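Local coordinates for protein MgGH51 (Meripilus giganteus, PDB 6ZPV) that probably hydrolyses terminal alpha-L-arabinofuranosyl residues from arabinose-containing polysaccharides, as a fungal GH51 arabinofuranosidase, at residues E23-S28 with Y479-Q484. Numbering follows the deposited sequence.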
# COMPACT_ATOMS: atom_id res chain seq x y z
N GLU A 23 -2.57 -3.52 -1.29
CA GLU A 23 -3.97 -3.70 -0.92
C GLU A 23 -4.06 -3.20 0.52
O GLU A 23 -3.04 -3.13 1.20
CB GLU A 23 -4.38 -5.17 -1.02
CG GLU A 23 -3.79 -6.03 0.10
CD GLU A 23 -4.12 -7.52 -0.08
OE1 GLU A 23 -5.33 -7.88 -0.11
OE2 GLU A 23 -3.14 -8.29 -0.19
N ASP A 24 -5.28 -2.99 1.02
CA ASP A 24 -5.47 -2.64 2.44
C ASP A 24 -5.38 -3.95 3.22
O ASP A 24 -6.32 -4.79 3.22
CB ASP A 24 -6.80 -1.92 2.65
CG ASP A 24 -6.77 -1.08 3.89
OD1 ASP A 24 -6.04 -1.43 4.87
OD2 ASP A 24 -7.48 -0.01 3.91
N ILE A 25 -4.22 -4.18 3.84
CA ILE A 25 -3.92 -5.35 4.68
C ILE A 25 -3.05 -4.80 5.82
O ILE A 25 -2.28 -3.85 5.61
CB ILE A 25 -3.17 -6.45 3.88
CG1 ILE A 25 -2.92 -7.73 4.70
CG2 ILE A 25 -1.89 -5.93 3.26
CD1 ILE A 25 -2.30 -8.85 3.90
N ASN A 26 -3.15 -5.35 7.01
CA ASN A 26 -2.38 -4.85 8.13
C ASN A 26 -2.64 -3.35 8.37
O ASN A 26 -1.76 -2.60 8.83
CB ASN A 26 -0.87 -5.05 7.96
CG ASN A 26 -0.43 -6.41 7.53
OD1 ASN A 26 -0.89 -7.42 8.07
ND2 ASN A 26 0.52 -6.45 6.58
N HIS A 27 -3.86 -2.89 8.07
CA HIS A 27 -4.18 -1.45 8.19
C HIS A 27 -3.15 -0.60 7.42
O HIS A 27 -2.77 0.48 7.84
CB HIS A 27 -4.32 -1.04 9.65
CG HIS A 27 -5.65 -1.42 10.21
ND1 HIS A 27 -6.79 -0.71 9.93
CD2 HIS A 27 -6.03 -2.50 10.91
CE1 HIS A 27 -7.81 -1.31 10.49
NE2 HIS A 27 -7.36 -2.40 11.11
N SER A 28 -2.84 -1.06 6.22
CA SER A 28 -2.00 -0.31 5.25
C SER A 28 -2.74 0.85 4.60
O SER A 28 -2.06 1.78 4.11
CB SER A 28 -1.49 -1.21 4.18
OG SER A 28 -2.59 -1.75 3.46
N TYR A 479 7.51 -6.62 -4.26
CA TYR A 479 7.42 -7.33 -2.97
C TYR A 479 5.99 -7.23 -2.42
O TYR A 479 5.30 -6.23 -2.66
CB TYR A 479 8.40 -6.68 -1.98
CG TYR A 479 8.58 -7.33 -0.63
CD1 TYR A 479 7.69 -7.18 0.40
CD2 TYR A 479 9.71 -8.12 -0.40
CE1 TYR A 479 7.86 -7.77 1.65
CE2 TYR A 479 9.90 -8.68 0.85
CZ TYR A 479 9.00 -8.52 1.88
OH TYR A 479 9.16 -9.08 3.14
N ALA A 480 5.57 -8.21 -1.62
CA ALA A 480 4.28 -8.04 -0.93
C ALA A 480 4.27 -8.74 0.39
O ALA A 480 4.90 -9.82 0.51
CB ALA A 480 3.14 -8.53 -1.79
N PRO A 481 3.49 -8.26 1.38
CA PRO A 481 2.83 -6.96 1.38
C PRO A 481 3.82 -5.80 1.56
O PRO A 481 4.93 -5.94 2.11
CB PRO A 481 1.88 -7.00 2.61
CG PRO A 481 1.75 -8.46 2.89
CD PRO A 481 3.10 -9.08 2.53
N LEU A 482 3.35 -4.60 1.17
CA LEU A 482 4.10 -3.35 1.26
C LEU A 482 4.17 -2.82 2.68
O LEU A 482 5.24 -2.34 3.07
CB LEU A 482 3.44 -2.37 0.32
CG LEU A 482 4.12 -1.01 0.16
CD1 LEU A 482 5.53 -1.14 -0.37
CD2 LEU A 482 3.28 -0.12 -0.71
N LEU A 483 3.03 -2.83 3.38
CA LEU A 483 2.88 -2.02 4.59
C LEU A 483 2.32 -2.84 5.74
O LEU A 483 1.48 -3.74 5.54
CB LEU A 483 1.98 -0.82 4.31
CG LEU A 483 2.64 0.32 3.55
CD1 LEU A 483 1.67 1.33 3.04
CD2 LEU A 483 3.67 1.02 4.41
N GLN A 484 2.68 -2.43 6.95
CA GLN A 484 2.23 -3.09 8.19
C GLN A 484 2.08 -2.12 9.35
O GLN A 484 3.08 -1.55 9.81
CB GLN A 484 3.22 -4.16 8.60
CG GLN A 484 2.95 -4.81 9.94
CD GLN A 484 4.13 -5.59 10.50
OE1 GLN A 484 5.26 -5.45 10.06
NE2 GLN A 484 3.84 -6.39 11.51
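Asn26 makes the one hydrogen bond between the two segments, its side-chain ND2 reaching Leu483 O at 3.1 Å. The bond is nearly straight, with an N-H...O angle of 174°. The acceptor lies in the plane of the Asn26 amide, while the donor sits 19° out of the carbonyl plane of Leu483. With CG beside the backbone N (chi1 -47°), CG is no nearer to Leu483 O than CB is, and the turn about CB-CG brings ND2 back onto the acceptor. The other end of the same amide, OD1, accepts from the backbone N of Gln490, so both polar ends are engaged and the rotation of the group is fixed. Asn26 CB meanwhile rests on Gln484 CA at 3.7 Å; the extended Gln484 chain ends in hydrogen bonds from OE1 to Ser497 OG and from NE2 to Thr489 OG1.

Topology places the pair across the seam of the (beta/alpha)8 (TIM) barrel of the GH51 catalytic domain: residues 23-28 follow its first strand, 20-21, and residues 479-484 lead from its last, 474-479, into the short strand 483-485, which pairs with 496-498. Pro481, preceded by a cis peptide bond, lies between those two strands; a glycerol, probably from the crystallisation liquor, comes within about 3 Å of its side chain (nearest atoms).

Apolar contacts fill the remainder. Ile25 meets the ring of Pro481 at an oblique angle, its CG2 lying 4.0 Å from Pro481 CB. Ser28 CB and Leu483 CB are pressed to 3.5 Å, closer than normal carbon-carbon contact, and Tyr498 packs against both residues.

Within 23-28, Ser28 N bonds to Ile25 O at 2.9 Å, closing a beta turn whose central residues, Asn26 and His27, both have left-handed backbone angles; CB of Asn26 points toward 479-484. Ser28 OG donates to Glu23 O at 2.7 Å, in the carbonyl plane and on a lone pair.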